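Long-range contacts in RabGDI protein (Plasmodium falciparum 3D7, PDB 3P1W), which probably acts as a Rab GDP-dissociation inhibitor, holding Rab GTPases in their GDP-bound state during vesicle transport: residues Asp186-Thr191 and Pro225-Leu230; Trp174-Arg179 and Thr229-Lys234; Met314-Lys319 and Asp425-Thr430. All blocks are in the same frame, centred on the assembly; numbering follows the deposited sequence.

Interactions 1 and 2 share helix 226-243 and lie side by side, their centres about 8 Å apart; they use overlapping stretches of that helix, with L230 touching both loops. Interaction 1 works mainly at its first turn, and interaction 2 extends on to E231 and K234. Both are partly buried, and Y188 of interaction 1 bonds through OH to the backbone O of A176 in interaction 2. Their chemistry differs: loop carbonyls meet the helix's early N-H groups in interaction 1, whereas an indole face and a water mediate interaction 2. Interaction 3, centred about 37 Å from interaction 1, is a buried contact between a loop and strand 427-429 of a mixed sheet, and there a lysine ammonium provides the polar link.

Interaction 1. Residues Asp186-Thr191 and Pro225-Leu230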
loop_
_atom_site.group_PDB
_atom_site.type_symbol
_atom_site.label_atom_id
_atom_site.label_comp_id
_atom_site.label_asym_id
_atom_site.label_seq_id
_atom_site.Cartn_x
_atom_site.Cartn_y
_atom_site.Cartn_z
ATOM N N ASP A 186 0.821 3.862 -32.239
ATOM C CA ASP A 186 1.475 2.614 -31.823
ATOM C C ASP A 186 1.931 2.745 -30.359
ATOM O O ASP A 186 2.872 3.483 -30.083
ATOM C CB ASP A 186 2.682 2.309 -32.732
ATOM C CG ASP A 186 3.313 0.938 -32.461
ATOM O OD1 ASP A 186 3.190 0.394 -31.342
ATOM O OD2 ASP A 186 3.955 0.388 -33.384
ATOM N N PRO A 187 1.277 2.026 -29.426
ATOM C CA PRO A 187 1.639 2.181 -28.002
ATOM C C PRO A 187 2.923 1.451 -27.593
ATOM O O PRO A 187 3.390 1.632 -26.454
ATOM C CB PRO A 187 0.436 1.580 -27.280
ATOM C CG PRO A 187 -0.039 0.506 -28.193
ATOM C CD PRO A 187 0.227 1.005 -29.604
ATOM N N TYR A 188 3.472 0.621 -28.486
ATOM C CA TYR A 188 4.748 -0.066 -28.235
ATOM C C TYR A 188 5.943 0.734 -28.733
ATOM O O TYR A 188 7.056 0.523 -28.264
ATOM C CB TYR A 188 4.743 -1.472 -28.852
ATOM C CG TYR A 188 3.618 -2.302 -28.298
ATOM C CD1 TYR A 188 3.777 -3.028 -27.120
ATOM C CD2 TYR A 188 2.373 -2.315 -28.920
ATOM C CE1 TYR A 188 2.728 -3.766 -26.594
ATOM C CE2 TYR A 188 1.323 -3.047 -28.405
ATOM C CZ TYR A 188 1.505 -3.771 -27.245
ATOM O OH TYR A 188 0.452 -4.489 -26.734
ATOM N N LYS A 189 5.702 1.661 -29.655
ATOM C CA LYS A 189 6.759 2.488 -30.237
ATOM C C LYS A 189 6.731 3.904 -29.655
ATOM O O LYS A 189 7.777 4.465 -29.317
ATOM C CB LYS A 189 6.630 2.521 -31.770
ATOM N N LEU A 190 5.538 4.479 -29.517
ATOM C CA LEU A 190 5.406 5.806 -28.923
ATOM C C LEU A 190 5.515 5.724 -27.405
ATOM O O LEU A 190 5.097 4.733 -26.790
ATOM C CB LEU A 190 4.067 6.439 -29.297
ATOM C CG LEU A 190 3.756 6.638 -30.786
ATOM C CD1 LEU A 190 2.482 7.444 -30.920
ATOM C CD2 LEU A 190 4.905 7.312 -31.522
ATOM N N THR A 191 6.066 6.781 -26.811
ATOM C CA THR A 191 6.118 6.910 -25.365
ATOM C C THR A 191 4.791 7.449 -24.834
ATOM O O THR A 191 3.983 7.982 -25.589
ATOM C CB THR A 191 7.233 7.869 -24.917
ATOM O OG1 THR A 191 6.926 9.197 -25.346
ATOM C CG2 THR A 191 8.591 7.441 -25.479
ATOM N N PRO A 225 7.468 3.204 -23.105
ATOM C CA PRO A 225 6.378 2.929 -24.056
ATOM C C PRO A 225 4.969 3.109 -23.468
ATOM O O PRO A 225 4.731 2.750 -22.310
ATOM C CB PRO A 225 6.619 1.468 -24.449
ATOM C CG PRO A 225 8.107 1.294 -24.314
ATOM C CD PRO A 225 8.466 2.113 -23.092
ATOM N N ALA A 226 4.051 3.627 -24.288
ATOM C CA ALA A 226 2.726 4.073 -23.839
ATOM C C ALA A 226 1.841 2.957 -23.265
ATOM O O ALA A 226 1.139 3.185 -22.281
ATOM C CB ALA A 226 1.988 4.790 -24.976
ATOM N N TYR A 227 1.876 1.761 -23.869
ATOM C CA TYR A 227 0.963 0.668 -23.479
ATOM C C TYR A 227 0.969 0.360 -21.974
ATOM O O TYR A 227 -0.066 0.025 -21.400
ATOM C CB TYR A 227 1.251 -0.623 -24.272
ATOM C CG TYR A 227 2.463 -1.430 -23.827
ATOM C CD1 TYR A 227 2.309 -2.578 -23.060
ATOM C CD2 TYR A 227 3.755 -1.063 -24.207
ATOM C CE1 TYR A 227 3.415 -3.330 -22.668
ATOM C CE2 TYR A 227 4.863 -1.811 -23.831
ATOM C CZ TYR A 227 4.692 -2.935 -23.061
ATOM O OH TYR A 227 5.792 -3.675 -22.679
ATOM N N LEU A 228 2.139 0.457 -21.354
ATOM C CA LEU A 228 2.288 0.208 -19.919
ATOM C C LEU A 228 1.370 1.130 -19.120
ATOM O O LEU A 228 0.703 0.702 -18.174
ATOM C CB LEU A 228 3.742 0.433 -19.498
ATOM C CG LEU A 228 4.795 -0.510 -20.084
ATOM C CD1 LEU A 228 6.168 0.209 -20.175
ATOM C CD2 LEU A 228 4.870 -1.817 -19.286
ATOM N N THR A 229 1.309 2.390 -19.535
ATOM C CA THR A 229 0.563 3.398 -18.803
ATOM C C THR A 229 -0.917 3.364 -19.191
ATOM O O THR A 229 -1.799 3.486 -18.344
ATOM C CB THR A 229 1.169 4.781 -19.033
ATOM O OG1 THR A 229 2.526 4.788 -18.554
ATOM C CG2 THR A 229 0.360 5.851 -18.302
ATOM N N LEU A 230 -1.193 3.143 -20.472
ATOM C CA LEU A 230 -2.564 3.026 -20.915
ATOM C C LEU A 230 -3.273 1.891 -20.176
ATOM O O LEU A 230 -4.424 2.043 -19.780
ATOM C CB LEU A 230 -2.627 2.827 -22.442
ATOM C CG LEU A 230 -2.227 4.051 -23.272
ATOM C CD1 LEU A 230 -1.978 3.661 -24.745
ATOM C CD2 LEU A 230 -3.298 5.144 -23.192
#
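The carbonyl O of L190 accepts from A226 N at 2.9 Å, with the donor in the carbonyl plane, and P187 O accepts from Y227 N. Both donors belong to the N-terminal turn of helix 226-243, where backbone N-H groups have no earlier helical carbonyl to bond; the carbonyls of P187 and L190 in loop 186-191 supply the acceptors instead. At P187 O the donor stands 33° out of the carbonyl plane. T191 and P225 form a single backbone bridge beside these bonds. The loop is shaped by an Asx turn, D186 OD1 accepting from Y188 N at 2.9 Å.

P187 suits this place because its compact ring fits against the helix: CB lies 3.8 Å from Y227 CB and 4.1 Å from L230 CD1, while W174 and W182 pack on it from nearby loops. A226 is small enough to let the loop carbonyls come close. Y227 has CG set between its backbone N and carbonyl carbon (chi1 77°), a choice that brings its ring against Y188. The two rings meet obliquely, planes at 31°. Y188 OH bonds to A176 O, and Y188 CE1 sits 3.6 Å above the centre of the Y227 ring.

Interaction 2. Residues Trp174-Arg179 and Thr229-Lys234; sequences WDANKR and TLERIK
W174 lays one indole face against L230 of helix 226-243. L230 CB stands 3.6 Å from the centroid of the six-membered ring and only 5° off its normal, a CH-pi contact, while CD1 reaches the five-membered side, 3.4 Å from W174 CE2. The indole is directed there by chi1 of 180°, which carries CG away from the backbone N. A broad flat ring suits the place because it can receive a branched leucine on its face and still meet the next residue at its rim: E231 CG lies in the plane at the edge, and the E231 carboxylate stands nearly perpendicular to the ring, at 86°. K234 sets its CD 3.4 Å from the backbone O of W174, its CE coming near the ring edge.

This is a loop packed on a helix in a part of the chain built of helices and loops without strands, consistent with the helical domain of Rab GDI proteins; V171 of helix 158-173 also touches L230 and K234, and W182 and Y170 meet the indole.

Polar links across the contact run through water 1, which accepts from A176 N at 2.9 Å and donates to E231 OE2. W174 NE1, in contrast, is buried here without a polar partner. Within the loop, D175 works at both oxygens: OD1 closes an Asx turn by accepting from N177 N at 2.7 Å, and OD2 pairs with K178 NZ in a salt bridge, the ammonium lying above the carboxylate plane.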
loop_
_atom_site.group_PDB
_atom_site.type_symbol
_atom_site.label_atom_id
_atom_site.label_comp_id
_atom_site.label_asym_id
_atom_site.label_seq_id
_atom_site.Cartn_x
_atom_site.Cartn_y
_atom_site.Cartn_z
ATOM N N TRP A 174 -9.494 1.586 -25.830
ATOM C CA TRP A 174 -8.167 1.122 -26.206
ATOM C C TRP A 174 -7.917 -0.326 -25.764
ATOM O O TRP A 174 -8.348 -0.748 -24.682
ATOM C CB TRP A 174 -7.129 2.055 -25.582
ATOM C CG TRP A 174 -5.724 1.712 -25.864
ATOM C CD1 TRP A 174 -4.959 2.157 -26.901
ATOM C CD2 TRP A 174 -4.881 0.884 -25.065
ATOM N NE1 TRP A 174 -3.688 1.644 -26.804
ATOM C CE2 TRP A 174 -3.614 0.854 -25.688
ATOM C CE3 TRP A 174 -5.077 0.161 -23.884
ATOM C CZ2 TRP A 174 -2.542 0.115 -25.170
ATOM C CZ3 TRP A 174 -4.015 -0.572 -23.367
ATOM C CH2 TRP A 174 -2.759 -0.586 -24.012
ATOM N N ASP A 175 -7.209 -1.071 -26.615
ATOM C CA ASP A 175 -6.858 -2.467 -26.355
ATOM C C ASP A 175 -5.432 -2.719 -26.818
ATOM O O ASP A 175 -5.097 -2.487 -27.989
ATOM C CB ASP A 175 -7.818 -3.406 -27.091
ATOM C CG ASP A 175 -7.618 -4.878 -26.720
ATOM O OD1 ASP A 175 -6.463 -5.354 -26.640
ATOM O OD2 ASP A 175 -8.639 -5.570 -26.529
ATOM N N ALA A 176 -4.609 -3.236 -25.909
ATOM C CA ALA A 176 -3.199 -3.481 -26.183
ATOM C C ALA A 176 -2.978 -4.411 -27.387
ATOM O O ALA A 176 -1.920 -4.358 -28.020
ATOM C CB ALA A 176 -2.521 -4.058 -24.946
ATOM N N ASN A 177 -3.980 -5.236 -27.705
ATOM C CA ASN A 177 -3.859 -6.272 -28.742
ATOM C C ASN A 177 -4.743 -6.059 -29.970
ATOM O O ASN A 177 -4.745 -6.892 -30.884
ATOM C CB ASN A 177 -4.153 -7.645 -28.128
ATOM C CG ASN A 177 -3.168 -8.017 -27.041
ATOM O OD1 ASN A 177 -3.556 -8.361 -25.923
ATOM N ND2 ASN A 177 -1.881 -7.934 -27.356
ATOM N N LYS A 178 -5.483 -4.953 -30.004
ATOM C CA LYS A 178 -6.346 -4.635 -31.135
ATOM C C LYS A 178 -5.951 -3.286 -31.734
ATOM O O LYS A 178 -6.263 -2.222 -31.180
ATOM C CB LYS A 178 -7.820 -4.648 -30.713
ATOM C CG LYS A 178 -8.246 -5.963 -30.080
ATOM C CD LYS A 178 -9.721 -6.267 -30.284
ATOM C CE LYS A 178 -10.039 -7.697 -29.844
ATOM N NZ LYS A 178 -9.781 -7.884 -28.386
ATOM N N ARG A 179 -5.267 -3.353 -32.876
ATOM C CA ARG A 179 -4.730 -2.173 -33.559
ATOM C C ARG A 179 -5.808 -1.196 -34.023
ATOM O O ARG A 179 -5.571 0.014 -34.063
ATOM C CB ARG A 179 -3.873 -2.612 -34.751
ATOM C CG ARG A 179 -3.370 -1.489 -35.666
ATOM C CD ARG A 179 -2.371 -2.050 -36.672
ATOM N NE ARG A 179 -1.246 -2.663 -35.963
ATOM C CZ ARG A 179 -0.447 -3.612 -36.448
ATOM N NH1 ARG A 179 -0.614 -4.095 -37.681
ATOM N NH2 ARG A 179 0.533 -4.086 -35.683
ATOM N N THR A 229 1.309 2.390 -19.535
ATOM C CA THR A 229 0.563 3.398 -18.803
ATOM C C THR A 229 -0.917 3.364 -19.191
ATOM O O THR A 229 -1.799 3.486 -18.344
ATOM C CB THR A 229 1.169 4.781 -19.033
ATOM O OG1 THR A 229 2.526 4.788 -18.554
ATOM C CG2 THR A 229 0.360 5.851 -18.302
ATOM N N LEU A 230 -1.193 3.143 -20.472
ATOM C CA LEU A 230 -2.564 3.026 -20.915
ATOM C C LEU A 230 -3.273 1.891 -20.176
ATOM O O LEU A 230 -4.424 2.043 -19.780
ATOM C CB LEU A 230 -2.627 2.827 -22.442
ATOM C CG LEU A 230 -2.227 4.051 -23.272
ATOM C CD1 LEU A 230 -1.978 3.661 -24.745
ATOM C CD2 LEU A 230 -3.298 5.144 -23.192
ATOM N N GLU A 231 -2.593 0.764 -19.993
ATOM C CA GLU A 231 -3.188 -0.377 -19.296
ATOM C C GLU A 231 -3.545 -0.013 -17.863
ATOM O O GLU A 231 -4.590 -0.393 -17.356
ATOM C CB GLU A 231 -2.233 -1.587 -19.288
ATOM C CG GLU A 231 -2.078 -2.280 -20.627
ATOM C CD GLU A 231 -3.261 -3.161 -21.005
ATOM O OE1 GLU A 231 -4.365 -3.000 -20.437
ATOM O OE2 GLU A 231 -3.082 -4.014 -21.898
ATOM N N ARG A 232 -2.661 0.728 -17.219
ATOM C CA ARG A 232 -2.861 1.127 -15.833
ATOM C C ARG A 232 -4.003 2.123 -15.693
ATOM O O ARG A 232 -4.837 2.006 -14.791
ATOM C CB ARG A 232 -1.571 1.718 -15.277
ATOM C CG ARG A 232 -0.488 0.661 -15.052
ATOM C CD ARG A 232 0.834 1.294 -14.771
ATOM N NE ARG A 232 0.885 1.877 -13.436
ATOM C CZ ARG A 232 1.200 1.206 -12.323
ATOM N NH1 ARG A 232 1.502 -0.090 -12.353
ATOM N NH2 ARG A 232 1.216 1.845 -11.170
ATOM N N ILE A 233 -4.048 3.099 -16.590
ATOM C CA ILE A 233 -5.151 4.072 -16.608
ATOM C C ILE A 233 -6.460 3.350 -16.892
ATOM O O ILE A 233 -7.437 3.535 -16.176
ATOM C CB ILE A 233 -4.896 5.234 -17.602
ATOM C CG1 ILE A 233 -3.668 6.023 -17.155
ATOM C CG2 ILE A 233 -6.111 6.184 -17.659
ATOM C CD1 ILE A 233 -3.293 7.195 -18.051
ATOM N N LYS A 234 -6.468 2.471 -17.895
ATOM C CA LYS A 234 -7.666 1.669 -18.165
ATOM C C LYS A 234 -8.088 0.833 -16.960
ATOM O O LYS A 234 -9.270 0.750 -16.640
ATOM C CB LYS A 234 -7.475 0.757 -19.385
ATOM C CG LYS A 234 -8.807 0.305 -19.964
ATOM C CD LYS A 234 -8.653 -0.406 -21.304
ATOM C CE LYS A 234 -7.953 -1.737 -21.154
ATOM N NZ LYS A 234 -8.562 -2.579 -20.077
HETATM O O HOH W 1 -5.616 -3.827 -23.276
#

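Interaction 3. Residues Met314-Lys319 and Asp425-Thr430; sequences MHLKNK and DNIFVT
K319 NZ is gripped by two groups of segment 425-430: the carboxylate of D425, in a salt bridge, and the backbone carbonyl of I427. D425 OD2 presents its syn lone pair at 2.9 Å, OD1 adds a weak bond, and I427 O takes the ammonium in the carbonyl plane, on a lone pair. A lysine suits this buried place because its charge meets both a carboxylate, which should favour the protonated amine, and a neutral acceptor. Bends at chi2 (-51°) and chi3 (-65°) fold its chain back so that NZ arrives there.

D425 OD1 also accepts from I427 N at 2.8 Å, closing an Asx turn that leads into strand 427-429. This bond, met 51° above the carboxylate plane, ties D425 to its own segment while both its oxygens face K319 NZ.

K319 CE rests 4.0 Å from V429 CG2, and the L316 and I427 side chains cross at about a right angle, meeting at their CD1 atoms. Loop 314-319 lies just before strand 320-333; strand 427-429 joins parallel strands 305-308 and 20-26 in a mixed sheet, consistent with the family's Rossmann-like fold. F282 of strand 279-284 touches L316 and I427, while F428 packs on helix 440-454.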
loop_
_atom_site.group_PDB
_atom_site.type_symbol
_atom_site.label_atom_id
_atom_site.label_comp_id
_atom_site.label_asym_id
_atom_site.label_seq_id
_atom_site.Cartn_x
_atom_site.Cartn_y
_atom_site.Cartn_z
ATOM N N MET A 314 19.178 -8.652 10.850
ATOM C CA MET A 314 19.987 -7.491 11.213
ATOM C C MET A 314 21.405 -7.882 11.635
ATOM O O MET A 314 22.287 -7.022 11.647
ATOM C CB MET A 314 19.321 -6.706 12.342
ATOM C CG MET A 314 18.026 -6.064 11.968
ATOM S SD MET A 314 18.238 -4.735 10.781
ATOM C CE MET A 314 18.783 -3.461 11.908
ATOM N N HIS A 315 21.589 -9.163 11.969
ATOM C CA HIS A 315 22.893 -9.735 12.307
ATOM C C HIS A 315 23.657 -10.348 11.131
ATOM O O HIS A 315 24.817 -10.731 11.283
ATOM C CB HIS A 315 22.724 -10.809 13.402
ATOM C CG HIS A 315 21.807 -11.931 13.033
ATOM N ND1 HIS A 315 20.545 -11.736 12.501
ATOM C CD2 HIS A 315 21.962 -13.270 13.168
ATOM C CE1 HIS A 315 19.970 -12.914 12.327
ATOM N NE2 HIS A 315 20.806 -13.859 12.733
ATOM N N LEU A 316 23.019 -10.436 9.971
ATOM C CA LEU A 316 23.588 -11.119 8.804
ATOM C C LEU A 316 24.155 -10.127 7.810
ATOM O O LEU A 316 23.569 -9.045 7.550
ATOM C CB LEU A 316 22.557 -11.988 8.095
ATOM C CG LEU A 316 21.942 -13.139 8.879
ATOM C CD1 LEU A 316 21.073 -13.937 7.920
ATOM C CD2 LEU A 316 23.044 -14.014 9.527
ATOM N N LYS A 317 25.271 -10.530 7.229
ATOM C CA LYS A 317 26.050 -9.732 6.294
ATOM C C LYS A 317 25.384 -9.656 4.921
ATOM O O LYS A 317 24.893 -10.651 4.421
ATOM C CB LYS A 317 27.443 -10.379 6.177
ATOM C CG LYS A 317 28.452 -9.663 5.334
ATOM C CD LYS A 317 29.699 -10.515 5.069
ATOM C CE LYS A 317 30.572 -10.711 6.288
ATOM N NZ LYS A 317 31.736 -11.653 6.008
ATOM N N ASN A 318 25.342 -8.451 4.346
ATOM C CA ASN A 318 24.941 -8.240 2.960
ATOM C C ASN A 318 23.576 -8.846 2.614
ATOM O O ASN A 318 23.399 -9.514 1.583
ATOM C CB ASN A 318 26.030 -8.763 2.021
ATOM C CG ASN A 318 25.920 -8.182 0.630
ATOM O OD1 ASN A 318 25.418 -7.068 0.450
ATOM N ND2 ASN A 318 26.366 -8.933 -0.361
ATOM N N LYS A 319 22.605 -8.614 3.489
ATOM C CA LYS A 319 21.227 -9.069 3.278
ATOM C C LYS A 319 20.310 -7.915 2.920
ATOM O O LYS A 319 19.459 -8.060 2.049
ATOM C CB LYS A 319 20.658 -9.740 4.520
ATOM C CG LYS A 319 21.275 -11.096 4.881
ATOM C CD LYS A 319 21.301 -12.072 3.709
ATOM C CE LYS A 319 19.927 -12.488 3.229
ATOM N NZ LYS A 319 19.982 -13.409 2.066
ATOM N N ASP A 425 21.932 -17.916 -0.647
ATOM C CA ASP A 425 21.725 -18.560 0.646
ATOM C C ASP A 425 20.273 -18.999 0.902
ATOM O O ASP A 425 19.996 -19.603 1.944
ATOM C CB ASP A 425 22.213 -17.637 1.763
ATOM C CG ASP A 425 21.355 -16.375 1.921
ATOM O OD1 ASP A 425 20.306 -16.209 1.229
ATOM O OD2 ASP A 425 21.748 -15.539 2.757
ATOM N N ASN A 426 19.352 -18.667 -0.016
ATOM C CA ASN A 426 17.927 -19.032 0.126
ATOM C C ASN A 426 17.198 -18.360 1.299
ATOM O O ASN A 426 16.170 -18.872 1.782
ATOM C CB ASN A 426 17.743 -20.555 0.176
ATOM C CG ASN A 426 17.964 -21.198 -1.172
ATOM O OD1 ASN A 426 17.478 -20.685 -2.174
ATOM N ND2 ASN A 426 18.676 -22.330 -1.205
ATOM N N ILE A 427 17.695 -17.186 1.706
ATOM C CA ILE A 427 17.012 -16.359 2.687
ATOM C C ILE A 427 16.476 -15.148 1.918
ATOM O O ILE A 427 17.259 -14.287 1.485
ATOM C CB ILE A 427 17.927 -15.911 3.832
ATOM C CG1 ILE A 427 18.494 -17.134 4.577
ATOM C CG2 ILE A 427 17.156 -15.024 4.827
ATOM C CD1 ILE A 427 19.575 -16.786 5.557
ATOM N N PHE A 428 15.158 -15.143 1.709
ATOM C CA PHE A 428 14.485 -14.121 0.890
ATOM C C PHE A 428 13.905 -13.118 1.843
ATOM O O PHE A 428 13.083 -13.492 2.683
ATOM C CB PHE A 428 13.355 -14.749 0.067
ATOM C CG PHE A 428 13.835 -15.701 -0.988
ATOM C CD1 PHE A 428 13.936 -15.297 -2.306
ATOM C CD2 PHE A 428 14.238 -16.991 -0.647
ATOM C CE1 PHE A 428 14.400 -16.172 -3.277
ATOM C CE2 PHE A 428 14.722 -17.880 -1.622
ATOM C CZ PHE A 428 14.796 -17.459 -2.942
ATOM N N VAL A 429 14.341 -11.866 1.721
ATOM C CA VAL A 429 13.969 -10.807 2.653
ATOM C C VAL A 429 12.975 -9.845 1.995
ATOM O O VAL A 429 13.221 -9.343 0.908
ATOM C CB VAL A 429 15.201 -10.030 3.177
ATOM C CG1 VAL A 429 14.790 -9.023 4.216
ATOM C CG2 VAL A 429 16.239 -11.016 3.821
ATOM N N THR A 430 11.842 -9.632 2.645
ATOM C CA THR A 430 10.854 -8.635 2.164
ATOM C C THR A 430 11.390 -7.217 2.388
ATOM O O THR A 430 12.072 -6.943 3.379
ATOM C CB THR A 430 9.484 -8.805 2.824
ATOM O OG1 THR A 430 9.599 -8.758 4.247
ATOM C CG2 THR A 430 8.813 -10.119 2.382
#